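Local coordinates for hypothetical protein PH1897 (Pyrococcus horikoshii, PDB 1VDW), which probably hydrolyses fructose 1,6-bisphosphate to fructose 6-phosphate and phosphate with the help of magnesium, as a homodimer of the inositol monophosphatase superfamily, at residues A[152-157]-A[169-174]; A[189-194]-A[235-240]. One frame throughout, in Å; residues are numbered along the deposited sequence. Where two conformers were deposited one is given.

Interaction 1 of 2, residues A[152-157]-A[169-174]; sequences SFYTKG and TRTLGA. With EDO (1,2-ethanediol), chain D.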
ATOM      1  N   SER A 152      -2.527 -10.196  -2.714  1.00  8.64           N
ATOM      2  CA  SER A 152      -2.278  -9.642  -1.391  1.00  8.12           C
ATOM      3  C   SER A 152      -1.923 -10.909  -0.605  1.00  8.58           C
ATOM      4  O   SER A 152      -2.585 -11.943  -0.758  1.00  9.27           O
ATOM      5  CB  SER A 152      -3.533  -8.973  -0.833  1.00  8.32           C
ATOM      6  OG  SER A 152      -3.457  -8.802   0.570  0.50  6.35           O
ATOM      7  N   PHE A 153      -0.887 -10.833   0.222  1.00  8.37           N
ATOM      8  CA  PHE A 153      -0.432 -12.005   0.957  1.00  8.74           C
ATOM      9  C   PHE A 153       0.033 -11.681   2.368  1.00  9.27           C
ATOM     10  O   PHE A 153       0.883 -10.811   2.565  1.00  9.95           O
ATOM     11  CB  PHE A 153       0.702 -12.667   0.150  1.00 10.85           C
ATOM     12  CG  PHE A 153       1.229 -13.958   0.735  1.00 11.86           C
ATOM     13  CD1 PHE A 153       0.376 -14.894   1.316  1.00 11.50           C
ATOM     14  CD2 PHE A 153       2.584 -14.263   0.630  1.00 15.01           C
ATOM     15  CE1 PHE A 153       0.869 -16.117   1.780  1.00 11.97           C
ATOM     16  CE2 PHE A 153       3.081 -15.482   1.091  1.00 14.96           C
ATOM     17  CZ  PHE A 153       2.221 -16.407   1.665  1.00 15.50           C
ATOM     18  N   TYR A 154      -0.548 -12.391   3.335  1.00  8.96           N
ATOM     19  CA  TYR A 154      -0.216 -12.254   4.754  1.00  8.93           C
ATOM     20  C   TYR A 154       0.010 -13.649   5.332  1.00  9.81           C
ATOM     21  O   TYR A 154      -0.850 -14.524   5.208  1.00 10.55           O
ATOM     22  CB  TYR A 154      -1.367 -11.638   5.554  1.00 10.09           C
ATOM     23  CG  TYR A 154      -1.726 -10.201   5.255  1.00  8.28           C
ATOM     24  CD1 TYR A 154      -1.343  -9.176   6.119  1.00  9.60           C
ATOM     25  CD2 TYR A 154      -2.522  -9.879   4.165  1.00  8.62           C
ATOM     26  CE1 TYR A 154      -1.755  -7.869   5.911  1.00  8.62           C
ATOM     27  CE2 TYR A 154      -2.938  -8.572   3.945  1.00  8.79           C
ATOM     28  CZ  TYR A 154      -2.552  -7.578   4.829  1.00  8.16           C
ATOM     29  OH  TYR A 154      -2.984  -6.288   4.649  1.00  9.34           O
ATOM     30  N   THR A 155       1.157 -13.850   5.970  1.00 11.21           N
ATOM     31  CA  THR A 155       1.459 -15.127   6.604  1.00 12.93           C
ATOM     32  C   THR A 155       2.468 -14.903   7.718  1.00 14.72           C
ATOM     33  O   THR A 155       3.206 -13.920   7.712  1.00 16.11           O
ATOM     34  CB  THR A 155       2.043 -16.148   5.611  1.00 14.08           C
ATOM     35  OG1 THR A 155       2.272 -17.389   6.295  1.00 16.09           O
ATOM     36  CG2 THR A 155       3.354 -15.645   5.030  1.00 16.37           C
ATOM     37  N   LYS A 156       2.485 -15.816   8.681  1.00 16.71           N
ATOM     38  CA  LYS A 156       3.414 -15.738   9.802  1.00 18.76           C
ATOM     39  C   LYS A 156       4.575 -16.683   9.527  1.00 19.59           C
ATOM     40  O   LYS A 156       5.610 -16.629  10.194  1.00 19.76           O
ATOM     41  CB  LYS A 156       2.715 -16.163  11.097  1.00 21.09           C
ATOM     42  CG  LYS A 156       1.551 -15.277  11.518  1.00 24.18           C
ATOM     43  CD  LYS A 156       2.000 -14.125  12.410  1.00 27.08           C
ATOM     44  CE  LYS A 156       2.950 -13.174  11.700  1.00 28.52           C
ATOM     45  NZ  LYS A 156       3.418 -12.089  12.606  1.00 29.16           N
ATOM     46  N   GLY A 157       4.400 -17.548   8.534  1.00 18.63           N
ATOM     47  CA  GLY A 157       5.434 -18.515   8.218  1.00 19.16           C
ATOM     48  C   GLY A 157       6.082 -18.341   6.864  1.00 19.32           C
ATOM     49  O   GLY A 157       6.111 -17.244   6.310  1.00 19.63           O
ATOM     50  N   THR A 169       3.442  -9.462  -4.951  1.00  9.56           N
ATOM     51  CA  THR A 169       2.582  -9.508  -3.785  1.00  9.50           C
ATOM     52  C   THR A 169       2.463  -8.104  -3.224  1.00  9.04           C
ATOM     53  O   THR A 169       3.314  -7.232  -3.459  1.00  9.66           O
ATOM     54  CB  THR A 169       3.140 -10.402  -2.648  1.00 10.20           C
ATOM     55  OG1 THR A 169       4.383  -9.865  -2.186  1.00 12.25           O
ATOM     56  CG2 THR A 169       3.338 -11.836  -3.116  1.00 12.35           C
ATOM     57  N   ARG A 170       1.373  -7.901  -2.501  1.00  8.90           N
ATOM     58  CA  ARG A 170       1.111  -6.657  -1.805  1.00  8.73           C
ATOM     59  C   ARG A 170       0.671  -7.066  -0.407  1.00  8.71           C
ATOM     60  O   ARG A 170       0.024  -8.103  -0.217  1.00  9.25           O
ATOM     61  CB  ARG A 170      -0.010  -5.867  -2.477  1.00  9.44           C
ATOM     62  CG  ARG A 170       0.348  -5.320  -3.854  1.00  8.96           C
ATOM     63  CD  ARG A 170       1.342  -4.161  -3.758  1.00  9.46           C
ATOM     64  NE  ARG A 170       1.718  -3.617  -5.061  1.00  9.70           N
ATOM     65  CZ  ARG A 170       2.696  -4.095  -5.824  1.00  9.66           C
ATOM     66  NH1 ARG A 170       3.407  -5.140  -5.424  1.00 10.99           N
ATOM     67  NH2 ARG A 170       2.974  -3.512  -6.984  1.00 10.86           N
ATOM     68  N   THR A 171       1.068  -6.275   0.575  1.00  7.60           N
ATOM     69  CA  THR A 171       0.664  -6.495   1.961  1.00  7.64           C
ATOM     70  C   THR A 171       0.432  -5.059   2.389  1.00  8.24           C
ATOM     71  O   THR A 171       1.341  -4.352   2.827  1.00  7.31           O
ATOM     72  CB  THR A 171       1.769  -7.181   2.771  1.00  7.67           C
ATOM     73  OG1 THR A 171       2.151  -8.399   2.115  1.00  9.66           O
ATOM     74  CG2 THR A 171       1.264  -7.512   4.170  1.00 10.68           C
ATOM     75  N   LEU A 172      -0.813  -4.627   2.228  1.00  8.51           N
ATOM     76  CA  LEU A 172      -1.164  -3.235   2.467  1.00  8.15           C
ATOM     77  C   LEU A 172      -1.536  -2.791   3.865  1.00  9.12           C
ATOM     78  O   LEU A 172      -1.436  -1.604   4.166  1.00 10.38           O
ATOM     79  CB  LEU A 172      -2.271  -2.825   1.486  1.00 10.12           C
ATOM     80  CG  LEU A 172      -1.966  -3.132   0.015  1.00  9.25           C
ATOM     81  CD1 LEU A 172      -3.110  -2.637  -0.858  1.00 11.37           C
ATOM     82  CD2 LEU A 172      -0.652  -2.488  -0.399  1.00 11.24           C
ATOM     83  N   GLY A 173      -1.956  -3.718   4.716  1.00  8.88           N
ATOM     84  CA  GLY A 173      -2.328  -3.335   6.065  1.00  9.95           C
ATOM     85  C   GLY A 173      -3.783  -2.923   6.232  1.00  9.27           C
ATOM     86  O   GLY A 173      -4.133  -2.303   7.237  1.00 10.54           O
ATOM     87  N   ALA A 174      -4.626  -3.256   5.256  1.00  8.79           N
ATOM     88  CA  ALA A 174      -6.062  -2.944   5.317  1.00  8.36           C
ATOM     89  C   ALA A 174      -6.772  -3.982   4.456  1.00  8.33           C
ATOM     90  O   ALA A 174      -7.037  -3.761   3.269  1.00  8.46           O
ATOM     91  CB  ALA A 174      -6.333  -1.544   4.794  1.00 10.58           C
TER
HETATM   92  C1  EDO D1003       9.242 -15.561   3.566  1.00 26.74           C
HETATM   93  O1  EDO D1003       9.020 -16.904   3.144  1.00 24.62           O
HETATM   94  C2  EDO D1003       8.130 -15.169   4.544  1.00 26.34           C
HETATM   95  O2  EDO D1003       6.860 -15.274   3.883  1.00 26.40           O
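Phe153 and Arg170 share the backbone bond that starts this contact: Phe153 N donates to Arg170 O at 2.9 Å, and the CA of Ser152 leans on the same oxygen. This ends a parallel pairing in the beta-alpha-beta unit formed by strand 150-154, helix 160-164 and strand 168-170. Beyond Arg170 the strand pairing with 150-154 ends, and side chains take over the bonding. The Thr171 backbone bonds to the second subunit, so the contact borders the dimer interface. Thr171 OG1 donates to Phe153 O at 2.8 Å, in the carbonyl plane; its hydroxyl stands beside its own backbone N (chi1 -55°), which turns CG2 the other way, toward Tyr154. Threonine suits the place because its two branches do different work.

Among the apolar contacts, Thr171 CG2 lies over one face of the Tyr154 ring, 3.8 Å from the centroid and offset toward the rim on the CE1 side, a CH-pi contact. Phe153 CB and Thr169 CG2 meet more loosely at 4.3 Å.

At the far end of the ring, Gly173 N comes in at the edge and gives its hydrogen to Tyr154 OH at 2.8 Å. Glu178, on helix 175-184, also bonds this hydroxyl, as well as Ser152 OG and Leu172 N. Gly173 has positive phi, 88°, where a side chain would jam against the preceding carbonyl oxygen. Next comes Ala174, the N-cap of helix 175-184, close to the predicted magnesium ligand Asp87.

Because Tyr154 OH accepts from Gly173 N, its own hydrogen probably goes to Glu178; with both roles used, ring and loop are likely held together.

Interaction 2 of 2, residues A[189-194]-A[235-240]; sequences AVVDIR and NIIAAN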
ATOM      1  N   ALA A 189      -5.915 -12.289  -6.237  1.00  9.99           N
ATOM      2  CA  ALA A 189      -6.224 -13.023  -5.014  1.00  9.95           C
ATOM      3  C   ALA A 189      -5.794 -12.260  -3.767  1.00  9.67           C
ATOM      4  O   ALA A 189      -4.958 -11.354  -3.828  1.00  9.25           O
ATOM      5  CB  ALA A 189      -5.540 -14.400  -5.037  1.00 12.01           C
ATOM      6  N   VAL A 190      -6.398 -12.633  -2.645  1.00  9.39           N
ATOM      7  CA  VAL A 190      -6.100 -12.073  -1.331  1.00  9.78           C
ATOM      8  C   VAL A 190      -5.952 -13.296  -0.440  1.00  9.57           C
ATOM      9  O   VAL A 190      -6.882 -14.096  -0.296  1.00 10.42           O
ATOM     10  CB  VAL A 190      -7.239 -11.183  -0.802  1.00  9.10           C
ATOM     11  CG1 VAL A 190      -6.922 -10.721   0.616  1.00 11.48           C
ATOM     12  CG2 VAL A 190      -7.415  -9.978  -1.713  1.00 10.82           C
ATOM     13  N   VAL A 191      -4.776 -13.433   0.153  1.00  9.18           N
ATOM     14  CA  VAL A 191      -4.461 -14.580   0.987  1.00  9.86           C
ATOM     15  C   VAL A 191      -3.981 -14.135   2.355  1.00  8.74           C
ATOM     16  O   VAL A 191      -2.970 -13.445   2.466  1.00 10.80           O
ATOM     17  CB  VAL A 191      -3.348 -15.420   0.325  1.00 10.28           C
ATOM     18  CG1 VAL A 191      -3.034 -16.648   1.173  1.00 12.50           C
ATOM     19  CG2 VAL A 191      -3.766 -15.819  -1.075  1.00 11.60           C
ATOM     20  N   ASP A 192      -4.715 -14.507   3.398  1.00  9.88           N
ATOM     21  CA  ASP A 192      -4.317 -14.162   4.757  1.00 10.69           C
ATOM     22  C   ASP A 192      -4.474 -15.416   5.594  1.00 10.40           C
ATOM     23  O   ASP A 192      -5.595 -15.845   5.892  1.00 12.16           O
ATOM     24  CB  ASP A 192      -5.191 -13.045   5.329  1.00 11.31           C
ATOM     25  CG  ASP A 192      -4.647 -12.491   6.641  1.00 12.87           C
ATOM     26  OD1 ASP A 192      -4.102 -13.276   7.450  1.00 13.11           O
ATOM     27  OD2 ASP A 192      -4.776 -11.269   6.863  1.00 13.61           O
ATOM     28  N   ILE A 193      -3.342 -16.003   5.965  1.00 10.50           N
ATOM     29  CA  ILE A 193      -3.346 -17.236   6.740  1.00 12.38           C
ATOM     30  C   ILE A 193      -2.647 -17.076   8.085  1.00 14.08           C
ATOM     31  O   ILE A 193      -2.048 -18.017   8.608  1.00 15.21           O
ATOM     32  CB  ILE A 193      -2.692 -18.380   5.924  1.00 14.02           C
ATOM     33  CG1 ILE A 193      -1.269 -17.993   5.507  1.00 13.36           C
ATOM     34  CG2 ILE A 193      -3.526 -18.664   4.683  1.00 13.39           C
ATOM     35  CD1 ILE A 193      -0.545 -19.069   4.702  1.00 16.75           C
ATOM     36  N   ARG A 194      -2.750 -15.878   8.651  1.00 13.25           N
ATOM     37  CA  ARG A 194      -2.133 -15.559   9.936  1.00 14.06           C
ATOM     38  C   ARG A 194      -2.939 -16.004  11.156  1.00 14.96           C
ATOM     39  O   ARG A 194      -2.433 -15.936  12.277  1.00 15.74           O
ATOM     40  CB  ARG A 194      -1.929 -14.047  10.063  1.00 13.45           C
ATOM     41  CG  ARG A 194      -1.004 -13.408   9.049  1.00 13.14           C
ATOM     42  CD  ARG A 194      -0.996 -11.900   9.252  1.00 12.97           C
ATOM     43  NE  ARG A 194      -2.279 -11.292   8.908  1.00 13.96           N
ATOM     44  CZ  ARG A 194      -2.596 -10.023   9.154  1.00 13.42           C
ATOM     45  NH1 ARG A 194      -1.726  -9.222   9.754  1.00 15.33           N
ATOM     46  NH2 ARG A 194      -3.775  -9.546   8.779  1.00 15.08           N
ATOM     47  N   ASN A 235      -9.147 -17.184   8.527  1.00 16.48           N
ATOM     48  CA  ASN A 235      -8.134 -17.183   7.480  1.00 16.51           C
ATOM     49  C   ASN A 235      -8.897 -17.175   6.173  1.00 17.36           C
ATOM     50  O   ASN A 235      -9.938 -17.823   6.052  1.00 19.99           O
ATOM     51  CB  ASN A 235      -7.274 -18.441   7.549  1.00 17.70           C
ATOM     52  CG  ASN A 235      -6.429 -18.493   8.790  1.00 18.43           C
ATOM     53  OD1 ASN A 235      -5.600 -17.617   9.026  1.00 18.43           O
ATOM     54  ND2 ASN A 235      -6.633 -19.525   9.601  1.00 22.85           N
ATOM     55  N   ILE A 236      -8.392 -16.444   5.192  1.00 15.67           N
ATOM     56  CA  ILE A 236      -9.075 -16.395   3.917  1.00 15.10           C
ATOM     57  C   ILE A 236      -8.173 -16.567   2.709  1.00 13.45           C
ATOM     58  O   ILE A 236      -7.010 -16.149   2.699  1.00 13.47           O
ATOM     59  CB  ILE A 236      -9.845 -15.070   3.738  1.00 17.81           C
ATOM     60  CG1 ILE A 236      -8.868 -13.893   3.794  1.00 16.86           C
ATOM     61  CG2 ILE A 236     -10.924 -14.944   4.805  1.00 20.07           C
ATOM     62  CD1 ILE A 236      -9.511 -12.546   3.488  1.00 20.00           C
ATOM     63  N   ILE A 237      -8.732 -17.219   1.699  1.00 13.44           N
ATOM     64  CA  ILE A 237      -8.072 -17.408   0.426  1.00 13.82           C
ATOM     65  C   ILE A 237      -9.172 -17.017  -0.554  1.00 13.37           C
ATOM     66  O   ILE A 237     -10.103 -17.792  -0.802  1.00 14.20           O
ATOM     67  CB  ILE A 237      -7.646 -18.870   0.177  1.00 15.70           C
ATOM     68  CG1 ILE A 237      -6.630 -19.316   1.233  1.00 18.29           C
ATOM     69  CG2 ILE A 237      -7.025 -18.989  -1.201  1.00 18.13           C
ATOM     70  CD1 ILE A 237      -7.219 -19.590   2.602  1.00 19.98           C
ATOM     71  N   ALA A 238      -9.087 -15.793  -1.062  1.00 12.53           N
ATOM     72  CA  ALA A 238     -10.068 -15.262  -2.001  1.00 11.98           C
ATOM     73  C   ALA A 238      -9.396 -15.091  -3.352  1.00 12.21           C
ATOM     74  O   ALA A 238      -8.277 -14.574  -3.429  1.00 13.27           O
ATOM     75  CB  ALA A 238     -10.600 -13.923  -1.499  1.00 13.43           C
ATOM     76  N   ALA A 239     -10.066 -15.508  -4.419  1.00 11.42           N
ATOM     77  CA  ALA A 239      -9.471 -15.399  -5.741  1.00 11.48           C
ATOM     78  C   ALA A 239     -10.486 -15.223  -6.853  1.00 12.12           C
ATOM     79  O   ALA A 239     -11.688 -15.410  -6.661  1.00 13.36           O
ATOM     80  CB  ALA A 239      -8.600 -16.629  -6.020  1.00 13.39           C
ATOM     81  N   ASN A 240      -9.977 -14.874  -8.026  1.00 11.75           N
ATOM     82  CA  ASN A 240     -10.806 -14.667  -9.206  1.00 13.63           C
ATOM     83  C   ASN A 240     -10.753 -15.898 -10.106  1.00 16.18           C
ATOM     84  O   ASN A 240     -11.198 -15.857 -11.253  1.00 18.33           O
ATOM     85  CB  ASN A 240     -10.294 -13.458  -9.990  1.00 13.07           C
ATOM     86  CG  ASN A 240      -8.879 -13.656 -10.519  1.00 12.47           C
ATOM     87  OD1 ASN A 240      -8.230 -14.672 -10.255  1.00 13.19           O
ATOM     88  ND2 ASN A 240      -8.393 -12.674 -11.265  1.00 13.10           N
TER
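Val190 and Ala238 form a hydrogen-bonded pair of an antiparallel ladder, in which strand 189-193 runs beside strand 234-239 inside a mixed, five-stranded sheet. Their mutual backbone bonds are Val190 N to Ala238 O and Ala238 N to Val190 O, the latter almost straight at 179°. Asp192 and Ile236 repeat the pattern two residues along.

The two faces are filled differently. On the face of Val190, Asp192, Ile236 and Ala238, large and small alternate: the small Ala238 sits beside the branched Val190, while Ile236 rises and leans across to the neighbouring strand, diagonally, bringing CD1 to 4.3 Å from Val190 CG1. Ile236 CG1 lies between its backbone N and carbonyl carbon (chi1 60°), where it meets Asp192 CB at 4.1 Å. Leu182 of helix 175-184 packs on both Val190 and Ala238. On the other face the methyls of Ala189 and Ala239 touch at 3.9 Å, allowing a close backbone approach. Val191 CG1 and Ile237 CG1 meet next to them, and Ile237 CD1 stretches to Ile193 CG2; helix 242-250 packs on this side through Ile248, against Ala189 and Val191, and Leu245, against Ile237.

At the end of the ladder, Asn235 OD1 rests against Ile193 and accepts from Asn195 N. Asp192 OD1 accepts from Arg194 N in an Asx turn, and Arg194 grips the carboxylate side-on with NE and NH2 in a salt bridge. An alanine in place of Asp192 would probably leave the Arg194 guanidinium without its carboxylate mate and the corner there less firmly held. In that grip Arg194 NH2 reaches Asp192 OD2 at 2.8 Å.

How the interactions relate
Following the chain from the N terminus, strand 150-154 runs into a loop and helix 160-164, and interaction 1 closes this short excursion when 169-174 returns alongside 152-157. Helix 175-184 follows and leads to strand 189-193. From there a longer loop, including helix 199-211 and strand 215-217, is closed by interaction 2 when 235-240 comes back. The two loops are in series, neither nested nor crossing. They meet in the sheet because strands 150-154 and 189-193 are neighbours: Tyr154 N lies 2.8 Å from Val191 O, probably as a hydrogen bond. Arg194 and Asp192 also pack on Tyr154, linking the corner of interaction 2 to the ring of interaction 1.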